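Local coordinates for protein allantoin racemase (Pseudomonas fluorescens, PDB 5LG5) that racemises allantoin, and probably also interconverts the D and L forms of other 5-monosubstituted hydantoins, at residues 95-100 with 124-129; 101-104 with 109-112. All blocks are in the same frame, centred on the assembly; numbering follows the deposited sequence.

Contact 1 of 2, residues 95-100 with 124-129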
ATOM      1  N   ILE E  95      16.013 -11.216  15.771  1.00 10.17           N
ATOM      2  CA  ILE E  95      15.470 -10.458  16.903  1.00 12.35           C
ATOM      3  C   ILE E  95      14.642  -9.261  16.455  1.00 11.24           C
ATOM      4  O   ILE E  95      13.790  -8.775  17.194  1.00 11.58           O
ATOM      5  CB  ILE E  95      16.562 -10.017  17.900  1.00 11.82           C
ATOM      6  CG1 ILE E  95      17.480  -8.956  17.281  1.00 15.83           C
ATOM      7  CG2 ILE E  95      17.355 -11.235  18.391  1.00 13.00           C
ATOM      8  CD1 ILE E  95      18.529  -8.383  18.275  1.00 17.51           C
ATOM      9  N   THR E  96      14.896  -8.805  15.232  1.00 13.52           N
ATOM     10  CA  THR E  96      14.154  -7.706  14.634  1.00 16.15           C
ATOM     11  C   THR E  96      12.683  -8.050  14.525  1.00 12.57           C
ATOM     12  O   THR E  96      11.811  -7.348  15.040  1.00 11.81           O
ATOM     13  CB  THR E  96      14.659  -7.430  13.205  1.00 21.48           C
ATOM     14  OG1 THR E  96      16.087  -7.261  13.213  1.00 20.52           O
ATOM     15  CG2 THR E  96      13.978  -6.201  12.617  1.00 17.68           C
ATOM     16  N   GLU E  97      12.411  -9.150  13.845  1.00 12.09           N
ATOM     17  CA  GLU E  97      11.048  -9.590  13.646  1.00 12.50           C
ATOM     18  C   GLU E  97      10.462 -10.133  14.929  1.00  9.88           C
ATOM     19  O   GLU E  97       9.306  -9.878  15.239  1.00  8.24           O
ATOM     20  CB  GLU E  97      11.029 -10.583  12.494  1.00 16.74           C
ATOM     21  CG  GLU E  97      11.486  -9.851  11.245  1.00 18.38           C
ATOM     22  CD  GLU E  97      12.250 -10.707  10.273  1.00 25.73           C
ATOM     23  OE1 GLU E  97      13.090 -10.135   9.551  1.00 28.47           O
ATOM     24  OE2 GLU E  97      12.024 -11.938  10.235  1.00 29.85           O
ATOM     25  N   ALA E  98      11.289 -10.799  15.725  1.00 11.73           N
ATOM     26  CA  ALA E  98      10.828 -11.262  17.025  1.00  9.83           C
ATOM     27  C   ALA E  98      10.292 -10.083  17.830  1.00 10.57           C
ATOM     28  O   ALA E  98       9.163 -10.130  18.320  1.00  6.89           O
ATOM     29  CB  ALA E  98      11.949 -11.953  17.772  1.00  8.72           C
ATOM     30  N   ALA E  99      11.068  -9.001  17.917  1.00  8.03           N
ATOM     31  CA  ALA E  99      10.629  -7.842  18.696  1.00  8.44           C
ATOM     32  C   ALA E  99       9.340  -7.227  18.142  1.00 10.30           C
ATOM     33  O   ALA E  99       8.391  -6.993  18.897  1.00  9.18           O
ATOM     34  CB  ALA E  99      11.735  -6.792  18.778  1.00  7.71           C
ATOM     35  N   ALA E 100       9.293  -6.982  16.829  1.00  8.05           N
ATOM     36  CA  ALA E 100       8.123  -6.333  16.246  1.00  7.28           C
ATOM     37  C   ALA E 100       6.897  -7.212  16.377  1.00  8.09           C
ATOM     38  O   ALA E 100       5.829  -6.753  16.770  1.00  7.15           O
ATOM     39  CB  ALA E 100       8.376  -5.968  14.790  1.00  7.98           C
ATOM     40  N   GLU E 124      13.784  -0.056   8.766  1.00  9.11           N
ATOM     41  CA  GLU E 124      12.538   0.181   8.043  1.00 11.15           C
ATOM     42  C   GLU E 124      12.405  -0.821   6.888  1.00 11.99           C
ATOM     43  O   GLU E 124      11.351  -1.427   6.706  1.00 10.55           O
ATOM     44  CB  GLU E 124      12.481   1.619   7.527  1.00 11.23           C
ATOM     45  CG  GLU E 124      12.311   2.668   8.625  1.00 10.77           C
ATOM     46  CD  GLU E 124      12.481   4.076   8.112  1.00 14.85           C
ATOM     47  OE1 GLU E 124      13.046   4.226   7.000  1.00 15.54           O
ATOM     48  OE2 GLU E 124      12.067   5.027   8.822  1.00 17.18           O
ATOM     49  N   ASP E 125      13.478  -1.008   6.124  1.00 13.00           N
ATOM     50  CA  ASP E 125      13.429  -1.942   5.000  1.00 17.02           C
ATOM     51  C   ASP E 125      13.199  -3.404   5.448  1.00 13.73           C
ATOM     52  O   ASP E 125      12.375  -4.110   4.867  1.00 12.38           O
ATOM     53  CB  ASP E 125      14.687  -1.822   4.122  1.00 15.45           C
ATOM     54  CG  ASP E 125      14.693  -0.568   3.234  1.00 19.39           C
ATOM     55  OD1 ASP E 125      15.765  -0.264   2.660  1.00 23.29           O
ATOM     56  OD2 ASP E 125      13.657   0.123   3.112  1.00 20.18           O
ATOM     57  N   ARG E 126      13.894  -3.846   6.496  1.00 11.52           N
ATOM     58  CA  ARG E 126      13.721  -5.219   6.991  1.00 12.89           C
ATOM     59  C   ARG E 126      12.302  -5.496   7.528  1.00 12.58           C
ATOM     60  O   ARG E 126      11.762  -6.590   7.346  1.00 13.21           O
ATOM     61  CB  ARG E 126      14.775  -5.577   8.060  1.00 15.13           C
ATOM     62  CG  ARG E 126      16.231  -5.646   7.545  1.00 20.73           C
ATOM     63  CD  ARG E 126      16.405  -6.597   6.356  1.00 18.20           C
ATOM     64  NE  ARG E 126      16.224  -8.005   6.728  1.00 25.26           N
ATOM     65  CZ  ARG E 126      16.285  -9.023   5.866  1.00 27.49           C
ATOM     66  NH1 ARG E 126      16.500  -8.791   4.582  1.00 26.04           N
ATOM     67  NH2 ARG E 126      16.121 -10.274   6.286  1.00 27.56           N
ATOM     68  N   LEU E 127      11.732  -4.520   8.227  1.00 10.66           N
ATOM     69  CA  LEU E 127      10.383  -4.642   8.787  1.00 10.19           C
ATOM     70  C   LEU E 127       9.328  -4.683   7.679  1.00 13.49           C
ATOM     71  O   LEU E 127       8.330  -5.413   7.777  1.00 11.21           O
ATOM     72  CB  LEU E 127      10.107  -3.501   9.780  1.00 10.36           C
ATOM     73  CG  LEU E 127      10.888  -3.555  11.103  1.00 12.42           C
ATOM     74  CD1 LEU E 127      10.667  -2.303  11.959  1.00 11.51           C
ATOM     75  CD2 LEU E 127      10.483  -4.797  11.888  1.00  8.93           C
ATOM     76  N   LYS E 128       9.545  -3.886   6.633  1.00 12.79           N
ATOM     77  CA  LYS E 128       8.662  -3.892   5.466  1.00 13.69           C
ATOM     78  C   LYS E 128       8.688  -5.230   4.754  1.00 13.34           C
ATOM     79  O   LYS E 128       7.637  -5.803   4.445  1.00 12.79           O
ATOM     80  CB  LYS E 128       9.040  -2.764   4.502  1.00 11.56           C
ATOM     81  CG  LYS E 128       8.598  -1.394   4.993  1.00 15.44           C
ATOM     82  CD  LYS E 128       9.113  -0.283   4.084  1.00 21.94           C
ATOM     83  CE  LYS E 128       8.712   1.080   4.626  1.00 17.43           C
ATOM     84  NZ  LYS E 128       9.272   2.181   3.782  1.00 22.40           N
ATOM     85  N   LEU E 129       9.893  -5.739   4.532  1.00 11.04           N
ATOM     86  CA  LEU E 129      10.074  -7.007   3.851  1.00 14.15           C
ATOM     87  C   LEU E 129       9.462  -8.141   4.667  1.00 17.88           C
ATOM     88  O   LEU E 129       8.931  -9.104   4.101  1.00 18.66           O
ATOM     89  CB  LEU E 129      11.569  -7.294   3.642  1.00 17.23           C
ATOM     90  CG  LEU E 129      12.115  -6.811   2.289  1.00 24.62           C
ATOM     91  CD1 LEU E 129      13.641  -6.926   2.205  1.00 27.08           C
ATOM     92  CD2 LEU E 129      11.437  -7.503   1.111  1.00 30.03           C
TER
HETATM   93  O   HOH W   1      12.958  -8.957   6.869  1.00 22.80           O
HETATM   94  O   HOH W   2      15.475  -9.414   9.775  1.00 24.67           O

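Contact 2 of 2, residues 101-104 with 109-112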
ATOM      1  N   SER E 101       7.062  -8.491  16.070  1.00  8.98           N
ATOM      2  CA  SER E 101       5.955  -9.431  16.142  1.00  9.51           C
ATOM      3  C   SER E 101       5.368  -9.557  17.558  1.00  9.80           C
ATOM      4  O   SER E 101       4.136  -9.538  17.727  1.00  8.56           O
ATOM      5  CB  SER E 101       6.372 -10.804  15.593  1.00 12.54           C
ATOM      6  OG  SER E 101       5.246 -11.665  15.495  1.00 20.09           O
ATOM      7  N   THR E 102       6.209  -9.671  18.583  1.00  9.02           N
ATOM      8  CA  THR E 102       5.610  -9.771  19.912  1.00 11.03           C
ATOM      9  C   THR E 102       5.047  -8.429  20.386  1.00  8.30           C
ATOM     10  O   THR E 102       4.006  -8.418  21.015  1.00  9.20           O
ATOM     11  CB  THR E 102       6.472 -10.496  21.008  1.00 14.69           C
ATOM     12  OG1 THR E 102       6.900  -9.575  22.017  1.00 21.16           O
ATOM     13  CG2 THR E 102       7.630 -11.258  20.421  1.00  8.02           C
ATOM     14  N   ALA E 103       5.696  -7.313  20.050  1.00 10.32           N
ATOM     15  CA  ALA E 103       5.147  -5.990  20.398  1.00  9.39           C
ATOM     16  C   ALA E 103       3.739  -5.784  19.818  1.00 11.90           C
ATOM     17  O   ALA E 103       2.879  -5.122  20.411  1.00  9.85           O
ATOM     18  CB  ALA E 103       6.089  -4.865  19.942  1.00  7.34           C
ATOM     19  N   MET E 104       3.506  -6.362  18.650  1.00  9.84           N
ATOM     20  CA  MET E 104       2.211  -6.229  17.998  1.00 10.61           C
ATOM     21  C   MET E 104       1.073  -6.900  18.769  1.00 11.34           C
ATOM     22  O   MET E 104      -0.099  -6.571  18.567  1.00 11.75           O
ATOM     23  CB  MET E 104       2.286  -6.715  16.551  1.00 13.15           C
ATOM     24  CG  MET E 104       2.950  -5.700  15.605  1.00 11.49           C
ATOM     25  SD  MET E 104       3.414  -6.444  14.040  1.00 10.52           S
ATOM     26  CE  MET E 104       1.879  -7.263  13.603  1.00  7.94           C
ATOM     27  N   ALA E 109       0.232   0.161  18.064  1.00 13.62           N
ATOM     28  CA  ALA E 109       1.385   0.541  17.257  1.00 14.94           C
ATOM     29  C   ALA E 109       2.655   0.423  18.092  1.00 13.22           C
ATOM     30  O   ALA E 109       2.618   0.632  19.315  1.00 13.57           O
ATOM     31  CB  ALA E 109       1.211   1.984  16.720  1.00 13.02           C
ATOM     32  N   TYR E 110       3.768   0.063  17.447  1.00 11.09           N
ATOM     33  CA  TYR E 110       5.054  -0.031  18.145  1.00 10.84           C
ATOM     34  C   TYR E 110       6.072   0.903  17.491  1.00 12.95           C
ATOM     35  O   TYR E 110       5.945   1.247  16.317  1.00 10.77           O
ATOM     36  CB  TYR E 110       5.585  -1.478  18.175  1.00  9.04           C
ATOM     37  CG  TYR E 110       6.051  -1.973  16.818  1.00  9.87           C
ATOM     38  CD1 TYR E 110       5.180  -2.631  15.968  1.00  9.93           C
ATOM     39  CD2 TYR E 110       7.356  -1.768  16.385  1.00 13.12           C
ATOM     40  CE1 TYR E 110       5.584  -3.067  14.728  1.00  9.84           C
ATOM     41  CE2 TYR E 110       7.775  -2.215  15.139  1.00 10.60           C
ATOM     42  CZ  TYR E 110       6.876  -2.862  14.326  1.00 10.16           C
ATOM     43  OH  TYR E 110       7.269  -3.302  13.095  1.00 10.48           O
ATOM     44  N   SER E 111       7.077   1.319  18.253  1.00 10.21           N
ATOM     45  CA  SER E 111       8.201   2.054  17.677  1.00  9.81           C
ATOM     46  C   SER E 111       9.499   1.355  18.014  1.00  9.64           C
ATOM     47  O   SER E 111       9.619   0.687  19.041  1.00 11.87           O
ATOM     48  CB  SER E 111       8.253   3.523  18.145  1.00  9.39           C
ATOM     49  OG  SER E 111       7.285   4.322  17.484  1.00 13.26           O
ATOM     50  N   VAL E 112      10.461   1.479  17.122  1.00  9.21           N
ATOM     51  CA  VAL E 112      11.764   0.916  17.352  1.00  7.83           C
ATOM     52  C   VAL E 112      12.733   2.034  17.678  1.00  9.70           C
ATOM     53  O   VAL E 112      12.770   3.044  16.985  1.00 12.33           O
ATOM     54  CB  VAL E 112      12.247   0.151  16.101  1.00 14.61           C
ATOM     55  CG1 VAL E 112      13.618  -0.474  16.351  1.00 13.41           C
ATOM     56  CG2 VAL E 112      11.210  -0.911  15.698  1.00 13.58           C
TER

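Contact 1 of 2, residues 95-100 with 124-129
Leu-127 pushes one methyl, CD2, against helix 95-103, where it meets two residues a helical turn apart: it lies 3.8 Å from Thr-96 CG2 and equally 3.8 Å from Ala-100 CB. The small alanine lets the leucine branch come close to the helix. Thr-96 serves two environments at once: chi1 of -52° sets OG1 beside the backbone N and turns CG2 away from it, toward the leucine, while OG1 binds Asp-94 and the backbone N of Gly-77.

Beside this apolar patch, Glu-97 reaches across through water. One water donates to Glu-97 OE1 at 2.9 Å and to the carbonyl of Arg-126, 2.7 Å from that O. A second lies unusually close to OE1, so the details of that bond are doubtful; it sits at the guanidinium edge, in its plane, where its bond from NE is weak. Glu-97 OE1 and Arg-126 NH2 stay 4.5 Å apart, beyond a salt bridge; the glutamate is instead paired with Arg-81 and the arginine with Glu-82.

The helix segments cross at -69° with their axes 10.3 Å apart. Strand 110-114 underlies the junction, touching Ala-100 and Leu-127 through Tyr-110, while helix 201-214 packs against Ile-95 and Ala-98.

Contact 2 of 2, residues 101-104 with 109-112
Tyr-110 receives Ala-103 of helix 95-103 and the neighbouring Met-104 against its CB and the CD1-CE1 side of its ring. Ala-103 CB sits 3.9 Å from Tyr-110 CB, a methyl-to-methylene contact that brings the helix end close to the strand; the short alanine side chain suits this close approach. Farther along the ring, Met-104 CG lies 3.8 Å from both Tyr-110 CD1 and CE1, the flexible thioether chain passing obliquely across the ring. The sulfur follows, with SD 4.1 Å from Tyr-110 CE1. It stands 5.3 Å from the ring centroid and 67° off the ring normal, a Met-aromatic contact. Tyr-110 holds CG between its own backbone N and carbonyl carbon (chi1 71°), which swings the ring out from the strand toward the helix, with Val-112 CG2 at its edge, in plane. The phenol OH is fixed at the far end by Leu-132 O, so this large buried ring keeps its one polar atom satisfied.

Away from the alanine and methionine contacts the pairing thins out. Ser-101 and Thr-102 turn to other partners: Phe-105 and Leu-217 of a third subunit pack on them, and Val-199 also touches Thr-102. Ala-109, partly exposed just before the strand, points its methyl away from the helix.

Ala-103 also rests on Val-175, Cys-177 and Val-199. The helix end thus covers part of one face of the parallel sheet that contains strand 110-114, the helix-on-sheet packing of the alpha/beta fold of the Asp/Glu/hydantoin racemase family.

Both contacts are buried and share helix 95-103, its first turns in contact 1 and its C-terminal end in contact 2. They adjoin where Ala-100 CB packs 3.3 Å from Tyr-110 OH and Leu-127 CD1 4.0 Å from Val-112 CG2, a largely apolar junction with one satisfied hydroxyl. Contact 2 is nested within the chain loop that contact 1 closes, joining the helix to the strand that follows, while contact 1 joins it to the next helix on. Their chemistry differs: contact 1 has two waters and charged groups beside its methyls, whereas contact 2 is made of alanine, thioether and aromatic surfaces. A third subunit touches both.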